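Local coordinates for autoinducer 2-binding protein LsrB (Clostridium saccharobutylicum DSM 13864, PDB 6DSP) that binds the quorum-sensing signal autoinducer 2 in the cleft of a two-lobed periplasmic binding protein fold, as a receptor of the LsrB family, at residues K29-A34 / V54-D59; T248-P253 / G269-G274. All blocks are in the same frame, centred on the assembly; numbering follows the deposited sequence.

Contact 1: K29-A34 / V54-D59; sequences KLTGNA and VDYEGD. With PAV ((2R,4S)-2-methyl-2,3,3,4-tetrahydroxytetrahydrofuran), chain C.
The Y56 ring meets T31 through its outer end: the methyl CG2 of T31 approaches the ring obliquely and lies 4.0 Å from Y56 CZ, with the two side chains slanting past one another. The pair sits in a beta-alpha-beta unit of the periplasmic binding protein fold, since the parallel neighbours, strand 23-27 and strand 53-56, are joined by helix 34-50; 29-34 lies in the loop after strand 23-27, and 54-59 takes in the end of strand 53-56 and the turn beyond it. With chi1 of T31 at 57°, OG1 lies between the backbone N and the carbonyl carbon, and CG2 is left to reach both the ring and the backbone of G58, its CA at 3.8 Å from T31 CG2. The phenol itself is held from outside, by E37 of helix 34-50, whose carboxylate also takes the N-H of G32.

Beyond the ring, the loops are tied by backbone: T31 N donates to D59 O at 2.9 Å, coming from 45° above the carbonyl plane. The same oxygen receives a CA-H contact from L30 CA at 3.2 Å. A water 2.8 Å from T31 OG1 reaches G58 O by a weak bond. N33 caps helix 34-50 by accepting from F35 N. On the far side of this loop, K29 extends into the ligand pocket, salt-bridged to D167, and its NZ donates to PAV O4 at 2.8 Å.

Contact 2: T248-P253 / G269-G274; sequences TGFASP and GLWDCG. With PAV ((2R,4S)-2-methyl-2,3,3,4-tetrahydroxytetrahydrofuran), chain C.
The end of strand 246-249, outermost in the parallel sheet of the second lobe, and the end of strand 268-270 come together here beside the bound autoinducer. F250 and G269 form a single bridge of the parallel type: G269 N donates to G249 O at 2.9 Å, and G269 O accepts from A251 N at 3.1 Å while also receiving the CA-H of F250. Beyond the bridge the side chains carry the contact. The edge of the W271 indole points into a face of the F250 phenyl ring in a T-shaped stack, the planes at 75°, with W271 CZ3 3.7 Å above the phenyl plane and over its centre. W271 reaches there because its chi1 of 50° turns the indole back across L270, whose CG lies over one face of the indole. W171 meets F250 in another edge-to-face pair.

The ligand lies along the rims of these rings. PAV O3 is in the indole plane, 3.4 Å from W271 CZ2, and PAV O2 approaches the edge of F250. The two branches of L270 have separate tasks: CD1 stands 3.9 Å from the ligand methyl C1, whereas CD2 packs 3.7 Å from S252 CA. D272 next caps helix 273-288 through I275 N, and the chain leads on to strand 298-301 of the other sheet. Such a passage between lobes, lined by aromatic residues that border a polar ligand, is consistent with the hinge and ligand cleft of the sugar-binding type I periplasmic proteins.

Contacts 1 and 2 show how one cleft is assembled from separate parts of a chain. Their centres lie about 17 Å apart, yet both reach the same ligand: contact 1 supplies the charged donor K29, contact 2 the apolar and aromatic border of F250, L270 and W271. D110, D167, Q168 and S225 also hydrogen-bond to PAV. The contacts also touch directly, A34 CB packing 3.6 Å from S252 OG where helix 34-50 begins. The residue after A34, F35, itself part of the pocket, packs on L270 and C273. Contact 1 is a surface junction of a loop with a strand end, whereas contact 2 is buried.

Contact 1: K29-A34 / V54-D59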
loop_
_atom_site.group_PDB
_atom_site.type_symbol
_atom_site.label_atom_id
_atom_site.label_comp_id
_atom_site.label_asym_id
_atom_site.label_seq_id
_atom_site.Cartn_x
_atom_site.Cartn_y
_atom_site.Cartn_z
ATOM N N LYS A 29 -2.163 7.879 -4.446
ATOM C CA LYS A 29 -0.790 8.387 -4.447
ATOM C C LYS A 29 -0.390 8.897 -5.825
ATOM O O LYS A 29 0.382 9.862 -5.926
ATOM C CB LYS A 29 0.194 7.305 -3.994
ATOM C CG LYS A 29 0.141 6.972 -2.545
ATOM C CD LYS A 29 1.239 5.943 -2.190
ATOM C CE LYS A 29 1.210 5.495 -0.746
ATOM N NZ LYS A 29 2.205 4.390 -0.568
ATOM N N LEU A 30 -0.880 8.256 -6.881
ATOM C CA LEU A 30 -0.768 8.718 -8.255
ATOM C C LEU A 30 -1.802 7.969 -9.073
ATOM O O LEU A 30 -2.233 6.867 -8.690
ATOM C CB LEU A 30 0.636 8.466 -8.834
ATOM C CG LEU A 30 1.079 7.033 -9.169
ATOM C CD1 LEU A 30 2.432 7.056 -9.877
ATOM C CD2 LEU A 30 1.165 6.163 -7.909
ATOM N N THR A 31 -2.235 8.583 -10.170
ATOM C CA THR A 31 -3.105 7.881 -11.109
ATOM C C THR A 31 -2.269 7.045 -12.080
ATOM O O THR A 31 -1.050 7.191 -12.164
ATOM C CB THR A 31 -3.933 8.873 -11.914
ATOM O OG1 THR A 31 -3.055 9.769 -12.582
ATOM C CG2 THR A 31 -4.864 9.671 -10.984
ATOM N N GLY A 32 -2.918 6.129 -12.795
ATOM C CA GLY A 32 -2.205 5.391 -13.831
ATOM C C GLY A 32 -1.249 4.317 -13.346
ATOM O O GLY A 32 -0.380 3.886 -14.102
ATOM N N ASN A 33 -1.300 3.971 -12.085
ATOM C CA ASN A 33 -0.713 2.768 -11.527
ATOM C C ASN A 33 -1.852 1.805 -11.225
ATOM O O ASN A 33 -2.906 2.220 -10.732
ATOM C CB ASN A 33 -0.010 3.166 -10.230
ATOM C CG ASN A 33 0.603 1.991 -9.485
ATOM O OD1 ASN A 33 -0.072 1.275 -8.739
ATOM N ND2 ASN A 33 1.912 1.834 -9.628
ATOM N N ALA A 34 -1.635 0.530 -11.527
ATOM C CA ALA A 34 -2.718 -0.439 -11.500
ATOM C C ALA A 34 -3.379 -0.553 -10.125
ATOM O O ALA A 34 -4.589 -0.766 -10.036
ATOM C CB ALA A 34 -2.204 -1.799 -11.960
ATOM N N VAL A 54 -18.231 9.443 -6.111
ATOM C CA VAL A 54 -16.804 9.439 -5.836
ATOM C C VAL A 54 -16.109 10.097 -7.015
ATOM O O VAL A 54 -16.192 9.604 -8.146
ATOM C CB VAL A 54 -16.282 8.014 -5.628
ATOM C CG1 VAL A 54 -14.741 8.033 -5.547
ATOM C CG2 VAL A 54 -16.885 7.435 -4.355
ATOM N N ASP A 55 -15.457 11.228 -6.756
ATOM C CA ASP A 55 -14.682 11.950 -7.753
ATOM C C ASP A 55 -13.213 11.554 -7.606
ATOM O O ASP A 55 -12.541 11.991 -6.675
ATOM C CB ASP A 55 -14.891 13.455 -7.577
ATOM C CG ASP A 55 -14.096 14.290 -8.580
ATOM O OD1 ASP A 55 -13.544 13.735 -9.547
ATOM O OD2 ASP A 55 -14.045 15.515 -8.389
ATOM N N TYR A 56 -12.728 10.732 -8.534
ATOM C CA TYR A 56 -11.342 10.279 -8.502
ATOM C C TYR A 56 -10.442 11.382 -9.051
ATOM O O TYR A 56 -10.586 11.792 -10.215
ATOM C CB TYR A 56 -11.241 9.024 -9.365
ATOM C CG TYR A 56 -9.891 8.366 -9.466
ATOM C CD1 TYR A 56 -9.181 7.996 -8.322
ATOM C CD2 TYR A 56 -9.354 8.023 -10.706
ATOM C CE1 TYR A 56 -7.967 7.317 -8.423
ATOM C CE2 TYR A 56 -8.177 7.354 -10.826
ATOM C CZ TYR A 56 -7.469 6.997 -9.683
ATOM O OH TYR A 56 -6.257 6.341 -9.788
ATOM N N GLU A 57 -9.513 11.870 -8.235
ATOM C CA GLU A 57 -8.666 12.991 -8.624
ATOM C C GLU A 57 -7.249 12.743 -8.130
ATOM O O GLU A 57 -7.053 12.518 -6.933
ATOM C CB GLU A 57 -9.191 14.300 -8.026
ATOM C CG GLU A 57 -10.571 14.696 -8.564
ATOM C CD GLU A 57 -10.596 15.008 -10.061
ATOM O OE1 GLU A 57 -9.539 15.317 -10.630
ATOM O OE2 GLU A 57 -11.676 14.910 -10.672
ATOM N N GLY A 58 -6.277 12.868 -9.017
ATOM C CA GLY A 58 -4.890 12.714 -8.638
ATOM C C GLY A 58 -3.985 13.305 -9.671
ATOM O O GLY A 58 -4.336 14.245 -10.391
ATOM N N ASP A 59 -2.777 12.785 -9.723
ATOM C CA ASP A 59 -1.744 13.264 -10.631
ATOM C C ASP A 59 -0.931 12.068 -11.106
ATOM O O ASP A 59 -0.822 11.073 -10.393
ATOM C CB ASP A 59 -0.805 14.245 -9.882
ATOM C CG ASP A 59 0.141 14.979 -10.811
ATOM O OD1 ASP A 59 -0.276 15.987 -11.390
ATOM O OD2 ASP A 59 1.319 14.563 -10.951
HETATM O O2 PAV C . 2.487 -1.517 -1.744
HETATM C C2 PAV C . 1.458 -0.662 -2.284
HETATM C C1 PAV C . 0.386 -1.447 -3.073
HETATM O O5 PAV C . 2.182 0.121 -3.386
HETATM C C5 PAV C . 1.494 1.282 -3.563
HETATM C C4 PAV C . 0.456 1.391 -2.430
HETATM O O4 PAV C . 0.451 2.705 -1.882
HETATM C C3 PAV C . 0.935 0.299 -1.468
HETATM O O3 PAV C . -0.142 -0.215 -0.734
HETATM O O13 PAV C . 1.940 0.808 -0.619
HETATM O O HOH W 1 -4.233 12.226 -13.235
#

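Contact 2: T248-P253 / G269-G274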
loop_
_atom_site.group_PDB
_atom_site.type_symbol
_atom_site.label_atom_id
_atom_site.label_comp_id
_atom_site.label_asym_id
_atom_site.label_seq_id
_atom_site.Cartn_x
_atom_site.Cartn_y
_atom_site.Cartn_z
ATOM N N THR A 248 9.895 -10.634 -4.515
ATOM C CA THR A 248 8.517 -10.667 -4.047
ATOM C C THR A 248 8.137 -9.254 -3.659
ATOM O O THR A 248 8.957 -8.336 -3.753
ATOM C CB THR A 248 8.319 -11.664 -2.892
ATOM O OG1 THR A 248 6.919 -11.897 -2.708
ATOM C CG2 THR A 248 8.968 -11.183 -1.597
ATOM N N GLY A 249 6.889 -9.062 -3.244
ATOM C CA GLY A 249 6.431 -7.720 -2.950
ATOM C C GLY A 249 4.928 -7.648 -3.039
ATOM O O GLY A 249 4.238 -8.664 -2.955
ATOM N N PHE A 250 4.436 -6.414 -3.182
ATOM C CA PHE A 250 3.003 -6.155 -3.252
ATOM C C PHE A 250 2.635 -5.522 -4.594
ATOM O O PHE A 250 3.206 -4.479 -4.967
ATOM C CB PHE A 250 2.578 -5.184 -2.148
ATOM C CG PHE A 250 2.629 -5.756 -0.739
ATOM C CD1 PHE A 250 2.342 -7.120 -0.464
ATOM C CD2 PHE A 250 2.910 -4.905 0.326
ATOM C CE1 PHE A 250 2.354 -7.587 0.852
ATOM C CE2 PHE A 250 2.910 -5.368 1.645
ATOM C CZ PHE A 250 2.633 -6.713 1.903
ATOM N N ALA A 251 1.621 -6.083 -5.265
ATOM C CA ALA A 251 1.062 -5.461 -6.463
ATOM C C ALA A 251 -0.242 -6.161 -6.786
ATOM O O ALA A 251 -0.436 -7.328 -6.438
ATOM C CB ALA A 251 2.020 -5.545 -7.663
ATOM N N SER A 252 -1.143 -5.440 -7.459
ATOM C CA SER A 252 -2.379 -6.065 -7.895
ATOM C C SER A 252 -2.064 -7.169 -8.912
ATOM O O SER A 252 -1.115 -7.066 -9.698
ATOM C CB SER A 252 -3.390 -5.026 -8.402
ATOM O OG SER A 252 -2.808 -4.119 -9.335
ATOM N N PRO A 253 -2.838 -8.252 -8.905
ATOM C CA PRO A 253 -2.399 -9.460 -9.624
ATOM C C PRO A 253 -2.360 -9.331 -11.134
ATOM O O PRO A 253 -1.460 -9.913 -11.756
ATOM C CB PRO A 253 -3.389 -10.529 -9.144
ATOM C CG PRO A 253 -4.606 -9.731 -8.675
ATOM C CD PRO A 253 -4.038 -8.478 -8.076
ATOM N N GLY A 269 2.082 -10.630 -3.105
ATOM C CA GLY A 269 0.842 -10.480 -2.373
ATOM C C GLY A 269 0.125 -9.167 -2.614
ATOM O O GLY A 269 0.661 -8.222 -3.208
ATOM N N LEU A 270 -1.096 -9.119 -2.095
ATOM C CA LEU A 270 -1.853 -7.872 -1.989
ATOM C C LEU A 270 -3.040 -8.159 -1.081
ATOM O O LEU A 270 -2.882 -8.821 -0.044
ATOM C CB LEU A 270 -2.268 -7.295 -3.355
ATOM C CG LEU A 270 -2.515 -5.770 -3.279
ATOM C CD1 LEU A 270 -1.228 -4.946 -3.251
ATOM C CD2 LEU A 270 -3.430 -5.332 -4.428
ATOM N N TRP A 271 -4.203 -7.629 -1.436
ATOM C CA TRP A 271 -5.426 -7.612 -0.639
ATOM C C TRP A 271 -6.457 -7.003 -1.587
ATOM O O TRP A 271 -6.116 -6.589 -2.704
ATOM C CB TRP A 271 -5.244 -6.756 0.644
ATOM C CG TRP A 271 -4.674 -5.389 0.359
ATOM C CD1 TRP A 271 -5.377 -4.283 -0.051
ATOM C CD2 TRP A 271 -3.292 -4.999 0.376
ATOM N NE1 TRP A 271 -4.524 -3.231 -0.292
ATOM C CE2 TRP A 271 -3.233 -3.636 -0.036
ATOM C CE3 TRP A 271 -2.104 -5.645 0.735
ATOM C CZ2 TRP A 271 -2.025 -2.933 -0.105
ATOM C CZ3 TRP A 271 -0.907 -4.940 0.658
ATOM C CH2 TRP A 271 -0.880 -3.595 0.232
ATOM N N ASP A 272 -7.711 -6.913 -1.149
ATOM C CA ASP A 272 -8.770 -6.468 -2.061
ATOM C C ASP A 272 -8.780 -4.941 -2.069
ATOM O O ASP A 272 -9.475 -4.295 -1.285
ATOM C CB ASP A 272 -10.111 -7.059 -1.637
ATOM C CG ASP A 272 -11.226 -6.748 -2.601
ATOM O OD1 ASP A 272 -11.118 -5.808 -3.423
ATOM O OD2 ASP A 272 -12.242 -7.460 -2.494
ATOM N N CYS A 273 -7.967 -4.345 -2.956
ATOM C CA CYS A 273 -7.860 -2.891 -2.949
ATOM C C CYS A 273 -9.117 -2.208 -3.480
ATOM O O CYS A 273 -9.357 -1.051 -3.128
ATOM C CB CYS A 273 -6.608 -2.413 -3.690
ATOM S SG CYS A 273 -6.646 -2.736 -5.459
ATOM N N GLY A 274 -9.922 -2.889 -4.305
ATOM C CA GLY A 274 -11.198 -2.329 -4.719
ATOM C C GLY A 274 -12.154 -2.158 -3.561
ATOM O O GLY A 274 -12.761 -1.097 -3.404
HETATM O O2 PAV C . 2.487 -1.517 -1.744
HETATM C C2 PAV C . 1.458 -0.662 -2.284
HETATM C C1 PAV C . 0.386 -1.447 -3.073
HETATM O O5 PAV C . 2.182 0.121 -3.386
HETATM C C5 PAV C . 1.494 1.282 -3.563
HETATM C C4 PAV C . 0.456 1.391 -2.430
HETATM O O4 PAV C . 0.451 2.705 -1.882
HETATM C C3 PAV C . 0.935 0.299 -1.468
HETATM O O3 PAV C . -0.142 -0.215 -0.734
HETATM O O13 PAV C . 1.940 0.808 -0.619
#